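Local coordinates for protein putative antitoxin HigA3 (Mycobacterium tuberculosis H37Rv, PDB 6LTZ) that binds DNA, probably through its helix-turn-helix domain, and is the putative antitoxin of a type II toxin-antitoxin system, its cognate toxin probably being HigB3, at residues A[65-68]-A[69-73]; A[73-76]-A[77-80]; A[82-85]-A[86-90]. All blocks are in the same frame, centred on the assembly; numbering follows the deposited sequence.

Contact 1 (A[65-68]-A[69-73])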
loop_
_atom_site.group_PDB
_atom_site.type_symbol
_atom_site.label_atom_id
_atom_site.label_comp_id
_atom_site.label_asym_id
_atom_site.label_seq_id
_atom_site.Cartn_x
_atom_site.Cartn_y
_atom_site.Cartn_z
ATOM N N ALA A 65 5.761 -20.178 -0.095
ATOM C CA ALA A 65 5.778 -19.799 -1.499
ATOM C C ALA A 65 5.302 -18.361 -1.654
ATOM O O ALA A 65 5.971 -17.541 -2.286
ATOM C CB ALA A 65 4.915 -20.744 -2.318
ATOM N N ARG A 66 4.151 -18.058 -1.058
ATOM C CA ARG A 66 3.603 -16.708 -1.091
ATOM C C ARG A 66 4.599 -15.695 -0.534
ATOM O O ARG A 66 4.789 -14.626 -1.110
ATOM C CB ARG A 66 2.289 -16.641 -0.311
ATOM C CG ARG A 66 1.835 -15.226 0.005
ATOM C CD ARG A 66 0.780 -14.750 -0.987
ATOM N NE ARG A 66 -0.521 -15.365 -0.740
ATOM C CZ ARG A 66 -1.360 -14.993 0.224
ATOM N NH1 ARG A 66 -1.041 -13.997 1.042
ATOM N NH2 ARG A 66 -2.522 -15.615 0.369
ATOM N N VAL A 67 5.247 -16.038 0.577
ATOM C CA VAL A 67 6.230 -15.144 1.183
ATOM C C VAL A 67 7.423 -14.978 0.250
ATOM O O VAL A 67 7.976 -13.887 0.114
ATOM C CB VAL A 67 6.716 -15.661 2.559
ATOM C CG1 VAL A 67 7.872 -14.814 3.071
ATOM C CG2 VAL A 67 5.574 -15.655 3.559
ATOM N N SER A 68 7.805 -16.072 -0.397
ATOM C CA SER A 68 8.917 -16.049 -1.332
ATOM C C SER A 68 8.594 -15.132 -2.506
ATOM O O SER A 68 9.412 -14.300 -2.898
ATOM C CB SER A 68 9.237 -17.461 -1.821
ATOM O OG SER A 68 10.308 -17.446 -2.746
ATOM N N LYS A 69 7.391 -15.271 -3.052
ATOM C CA LYS A 69 6.970 -14.418 -4.160
ATOM C C LYS A 69 6.867 -12.960 -3.729
ATOM O O LYS A 69 7.127 -12.057 -4.519
ATOM C CB LYS A 69 5.636 -14.888 -4.736
ATOM C CG LYS A 69 5.611 -16.349 -5.161
ATOM C CD LYS A 69 4.204 -16.805 -5.537
ATOM C CE LYS A 69 3.137 -15.880 -4.957
ATOM N NZ LYS A 69 1.833 -16.571 -4.748
ATOM N N LEU A 70 6.496 -12.735 -2.473
ATOM C CA LEU A 70 6.432 -11.386 -1.921
ATOM C C LEU A 70 7.793 -10.707 -1.933
ATOM O O LEU A 70 7.919 -9.538 -2.299
ATOM C CB LEU A 70 5.899 -11.414 -0.485
ATOM C CG LEU A 70 4.408 -11.209 -0.250
ATOM C CD1 LEU A 70 4.137 -11.050 1.240
ATOM C CD2 LEU A 70 3.928 -9.995 -1.014
ATOM N N GLU A 71 8.814 -11.446 -1.517
ATOM C CA GLU A 71 10.136 -10.867 -1.337
ATOM C C GLU A 71 10.935 -10.844 -2.632
ATOM O O GLU A 71 11.899 -10.092 -2.757
ATOM C CB GLU A 71 10.908 -11.633 -0.261
ATOM C CG GLU A 71 10.289 -11.526 1.119
ATOM C CD GLU A 71 11.157 -12.138 2.199
ATOM O OE1 GLU A 71 10.864 -11.912 3.396
ATOM O OE2 GLU A 71 12.131 -12.842 1.852
ATOM N N SER A 72 10.531 -11.666 -3.593
ATOM C CA SER A 72 11.264 -11.765 -4.849
ATOM C C SER A 72 10.539 -11.039 -5.971
ATOM O O SER A 72 11.111 -10.181 -6.645
ATOM C CB SER A 72 11.480 -13.232 -5.234
ATOM O OG SER A 72 10.258 -13.848 -5.606
ATOM N N GLY A 73 9.271 -11.387 -6.159
ATOM C CA GLY A 73 8.499 -10.887 -7.277
ATOM C C GLY A 73 8.158 -9.413 -7.209
ATOM O O GLY A 73 8.525 -8.706 -6.273
#
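Ser68 O is gripped twice by Ser72, one turn further along the helix. The backbone N of Ser72 lies 2.9 Å from Ser68 O and bonds to it at a bent N-H...O angle of 133°. The hydroxyl OG of Ser72 donates to the same oxygen at 2.9 Å, from above the carbonyl plane, 37° out of it. That second bond depends on chi1 of 70°, which sets OG between the backbone N and the carbonyl carbon and turns it back over the preceding turn. Upstream the helix is regular: Lys69 N meets Ala65 O at 2.8 Å, and the helical bonds continue until Gly73 leaves helical geometry. The Lys69 chain bends at chi3 and folds back along the outer face, with its CG 3.1 Å from Ala65 O. Its NZ thereby comes 4.8 Å from Arg66 NE, two basic groups on an exposed side of the helix. On another face Val67 and Glu71 run side by side, Val67 CG1 4.2 Å from Glu71 OE1. That OE1 forms a salt bridge with Arg45 and a hydrogen bond with the Tyr86 hydroxyl, while OE2 accepts from Gln53. Residues 65-72 form nearly all of helix 64-72, the second helix of the predicted helix-turn-helix motif and so probably its recognition helix; Val67 packs on helix 53-60, Glu71 touches helix 41-47, and Leu70 faces helix 80-89.

Contact 2 (A[73-76]-A[77-80])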
loop_
_atom_site.group_PDB
_atom_site.type_symbol
_atom_site.label_atom_id
_atom_site.label_comp_id
_atom_site.label_asym_id
_atom_site.label_seq_id
_atom_site.Cartn_x
_atom_site.Cartn_y
_atom_site.Cartn_z
ATOM N N GLY A 73 9.271 -11.387 -6.159
ATOM C CA GLY A 73 8.499 -10.887 -7.277
ATOM C C GLY A 73 8.158 -9.413 -7.209
ATOM O O GLY A 73 8.525 -8.706 -6.273
ATOM N N ASP A 74 7.447 -8.954 -8.230
ATOM C CA ASP A 74 6.976 -7.583 -8.297
ATOM C C ASP A 74 5.693 -7.423 -7.481
ATOM O O ASP A 74 4.793 -8.261 -7.552
ATOM C CB ASP A 74 6.763 -7.186 -9.758
ATOM C CG ASP A 74 5.757 -6.082 -9.920
ATOM O OD1 ASP A 74 6.077 -4.920 -9.588
ATOM O OD2 ASP A 74 4.646 -6.387 -10.395
ATOM N N LEU A 75 5.620 -6.348 -6.700
ATOM C CA LEU A 75 4.516 -6.146 -5.765
ATOM C C LEU A 75 3.285 -5.475 -6.369
ATOM O O LEU A 75 2.373 -5.098 -5.636
ATOM C CB LEU A 75 4.985 -5.311 -4.576
ATOM C CG LEU A 75 6.141 -5.850 -3.738
ATOM C CD1 LEU A 75 6.446 -4.886 -2.610
ATOM C CD2 LEU A 75 5.807 -7.225 -3.197
ATOM N N SER A 76 3.253 -5.324 -7.690
ATOM C CA SER A 76 2.165 -4.598 -8.344
ATOM C C SER A 76 0.805 -5.230 -8.105
ATOM O O SER A 76 -0.197 -4.525 -8.017
ATOM C CB SER A 76 2.408 -4.491 -9.850
ATOM O OG SER A 76 3.614 -3.804 -10.123
ATOM N N HIS A 77 0.760 -6.555 -8.007
ATOM C CA HIS A 77 -0.515 -7.234 -7.836
ATOM C C HIS A 77 -0.710 -7.723 -6.400
ATOM O O HIS A 77 -1.591 -8.534 -6.119
ATOM C CB HIS A 77 -0.630 -8.389 -8.833
ATOM C CG HIS A 77 -0.599 -7.944 -10.263
ATOM N ND1 HIS A 77 0.572 -7.826 -10.981
ATOM C CD2 HIS A 77 -1.594 -7.562 -11.100
ATOM C CE1 HIS A 77 0.297 -7.402 -12.203
ATOM N NE2 HIS A 77 -1.010 -7.236 -12.301
ATOM N N THR A 78 0.105 -7.203 -5.492
ATOM C CA THR A 78 -0.020 -7.533 -4.074
ATOM C C THR A 78 -1.049 -6.627 -3.401
ATOM O O THR A 78 -0.991 -5.403 -3.543
ATOM C CB THR A 78 1.332 -7.406 -3.359
ATOM O OG1 THR A 78 2.270 -8.296 -3.970
ATOM C CG2 THR A 78 1.202 -7.757 -1.880
ATOM N N GLU A 79 -1.998 -7.226 -2.684
ATOM C CA GLU A 79 -3.019 -6.450 -1.983
ATOM C C GLU A 79 -2.422 -5.700 -0.794
ATOM O O GLU A 79 -1.493 -6.186 -0.146
ATOM C CB GLU A 79 -4.161 -7.355 -1.510
ATOM C CG GLU A 79 -4.850 -8.118 -2.633
ATOM C CD GLU A 79 -6.085 -8.872 -2.167
ATOM O OE1 GLU A 79 -6.364 -8.886 -0.950
ATOM O OE2 GLU A 79 -6.780 -9.449 -3.025
ATOM N N LEU A 80 -2.963 -4.518 -0.512
ATOM C CA LEU A 80 -2.510 -3.710 0.620
ATOM C C LEU A 80 -2.522 -4.505 1.923
ATOM O O LEU A 80 -1.586 -4.421 2.717
ATOM C CB LEU A 80 -3.384 -2.464 0.774
ATOM C CG LEU A 80 -2.925 -1.180 0.082
ATOM C CD1 LEU A 80 -2.361 -1.448 -1.300
ATOM C CD2 LEU A 80 -4.060 -0.156 0.018
#
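Thr78 meets Leu75 through both backbone and side chain. Thr78 N donates to Leu75 O at 3.1 Å, and the N-H...O angle of 159° shows a fairly straight approach on the donor side. At the acceptor the geometry differs, since the nitrogen stands well above the carbonyl plane, 68° out of it. The two side chains lie alongside each other and point the same way, Leu75 CD2 touching Thr78 OG1 at 3.8 Å. Thr78 holds OG1 anti to its carbonyl carbon (chi1 -60°), which places the hydroxyl 3.6 Å from Leu75 CA.

The bond from Thr78 N back to Leu75 O closes a type I beta-turn, Leu75 to Thr78, in the loop between helix 64-72 and helix 80-89 of the Cro/C1-type helix-turn-helix domain. Glu79 then takes the N-cap position ahead of the second of these helices. On the approach to the turn, the Asp74 carboxylate sits close to Ser76: both OD1 and OD2 of Asp74 lie 2.8 Å from Ser76 OG, and a weak bond from Ser76 N reaches Asp74 OD2 at 3.2 Å. The His77 ring lies obliquely nearby, its ND1 4.4 Å from Asp74 OD2, near enough for the carboxylate perhaps to influence the imidazole without touching it.

Further out, Leu75 and Thr78 both pack on Leu70 of helix 64-72. Ser76, Thr78 and Leu80 share backbone hydrogen bonds with the second subunit, while Leu75 packs against its Ala109 and Glu79 makes a weak hydrogen bond to its His77.

Contact 3 (A[82-85]-A[86-90])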
loop_
_atom_site.group_PDB
_atom_site.type_symbol
_atom_site.label_atom_id
_atom_site.label_comp_id
_atom_site.label_asym_id
_atom_site.label_seq_id
_atom_site.Cartn_x
_atom_site.Cartn_y
_atom_site.Cartn_z
ATOM N N THR A 82 -2.150 -7.614 2.365
ATOM C CA THR A 82 -1.099 -8.623 2.399
ATOM C C THR A 82 0.216 -7.991 2.835
ATOM O O THR A 82 0.943 -8.545 3.665
ATOM C CB THR A 82 -0.934 -9.309 1.031
ATOM O OG1 THR A 82 -2.148 -9.990 0.703
ATOM C CG2 THR A 82 0.195 -10.316 1.067
ATOM N N LEU A 83 0.507 -6.811 2.295
ATOM C CA LEU A 83 1.677 -6.061 2.722
ATOM C C LEU A 83 1.549 -5.674 4.195
ATOM O O LEU A 83 2.529 -5.703 4.940
ATOM C CB LEU A 83 1.864 -4.811 1.860
ATOM C CG LEU A 83 3.090 -3.955 2.176
ATOM C CD1 LEU A 83 4.368 -4.775 2.061
ATOM C CD2 LEU A 83 3.159 -2.741 1.251
ATOM N N GLN A 84 0.337 -5.318 4.615
ATOM C CA GLN A 84 0.098 -4.959 6.016
ATOM C C GLN A 84 0.463 -6.126 6.931
ATOM O O GLN A 84 1.110 -5.943 7.962
ATOM C CB GLN A 84 -1.364 -4.549 6.230
ATOM C CG GLN A 84 -1.652 -3.831 7.563
ATOM C CD GLN A 84 -1.844 -4.783 8.736
ATOM O OE1 GLN A 84 -2.219 -5.942 8.557
ATOM N NE2 GLN A 84 -1.592 -4.291 9.948
ATOM N N ALA A 85 0.056 -7.325 6.527
ATOM C CA ALA A 85 0.252 -8.535 7.320
ATOM C C ALA A 85 1.718 -8.935 7.392
ATOM O O ALA A 85 2.194 -9.431 8.418
ATOM C CB ALA A 85 -0.573 -9.674 6.744
ATOM N N TYR A 86 2.424 -8.728 6.288
ATOM C CA TYR A 86 3.843 -9.023 6.216
ATOM C C TYR A 86 4.622 -8.113 7.164
ATOM O O TYR A 86 5.411 -8.585 7.977
ATOM C CB TYR A 86 4.338 -8.868 4.775
ATOM C CG TYR A 86 5.819 -9.094 4.596
ATOM C CD1 TYR A 86 6.323 -10.365 4.352
ATOM C CD2 TYR A 86 6.711 -8.039 4.674
ATOM C CE1 TYR A 86 7.683 -10.571 4.188
ATOM C CE2 TYR A 86 8.066 -8.234 4.514
ATOM C CZ TYR A 86 8.545 -9.504 4.271
ATOM O OH TYR A 86 9.894 -9.693 4.107
ATOM N N VAL A 87 4.393 -6.805 7.063
ATOM C CA VAL A 87 5.068 -5.855 7.940
ATOM C C VAL A 87 4.694 -6.110 9.402
ATOM O O VAL A 87 5.543 -6.030 10.288
ATOM C CB VAL A 87 4.741 -4.391 7.543
ATOM C CG1 VAL A 87 5.305 -3.408 8.563
ATOM C CG2 VAL A 87 5.294 -4.088 6.151
ATOM N N ALA A 88 3.432 -6.446 9.652
ATOM C CA ALA A 88 2.988 -6.743 11.012
ATOM C C ALA A 88 3.705 -7.969 11.582
ATOM O O ALA A 88 4.032 -8.015 12.769
ATOM C CB ALA A 88 1.487 -6.950 11.048
ATOM N N ALA A 89 3.953 -8.959 10.735
ATOM C CA ALA A 89 4.628 -10.174 11.181
ATOM C C ALA A 89 6.082 -9.884 11.548
ATOM O O ALA A 89 6.665 -10.557 12.398
ATOM C CB ALA A 89 4.543 -11.259 10.097
ATOM N N LEU A 90 6.663 -8.871 10.912
ATOM C CA LEU A 90 8.016 -8.436 11.237
ATOM C C LEU A 90 8.050 -7.590 12.515
ATOM O O LEU A 90 9.113 -7.190 12.972
ATOM C CB LEU A 90 8.618 -7.644 10.074
ATOM C CG LEU A 90 8.865 -8.441 8.793
ATOM C CD1 LEU A 90 9.463 -7.552 7.712
ATOM C CD2 LEU A 90 9.772 -9.629 9.084
#
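Thr82 O accepts from Tyr86 N at 3.0 Å, the first of four successive i to i+4 bonds in helix 80-89 of this Cro/C1-type helix-turn-helix domain. Leu83 O is satisfied by Val87 N through a nearly straight bond, N-H...O 176°. Gln84 O takes Ala88 N at 2.9 Å, and Ala85 O takes Ala89 N at the same length but with a more bent angle of 143°. Tyr86 O then receives Leu90 N at 3.2 Å, closing the end of the helix.

The side-chain hydroxyls of Thr82 and Tyr86 find their partners outside these residues. Tyr86 keeps CG anti to the backbone N (chi1 177°), carrying the ring away from residues 82-85 to pack against Leu70 and Val56; its OH bonds to Glu71 OE1 and, weakly, to the backbone O of Leu41. The hydroxyl of Thr82 binds a glycerol, probably left from crystallisation.

The face toward the second subunit is apolar: Leu83 and Val87 meet its Ile96 and Ala98 respectively. Within the helix these two side chains approach each other through methyl groups, Leu83 CD1 lying 4.2 Å from Val87 CG2, and that same CG2 comes 3.4 Å from Leu83 O.

Overall arrangement
Contacts 1 and 3 are partly buried turns of successive helices, 64-72 and 80-89, whereas contact 2 is a surface turn in the loop joining them. Contact 3 sits nearest the middle of the chain, its centre about 4 Å from the chain centre; contacts 1 and 2 lie further out. Regular i to i+4 bonds dominate the two helices; the loop relies on one turn-closing bond and a neighbouring carboxylate-hydroxyl cluster. Contact 1 shares Gly73 with contact 2, and Leu70 CD2 packs on Thr78 CG2 at 3.6 Å. The helices also meet where Arg66 packs on Thr82. Contacts 2 and 3 both reach the second subunit, the loop with polar backbone bonds and the helix with apolar packing; contact 1 does not.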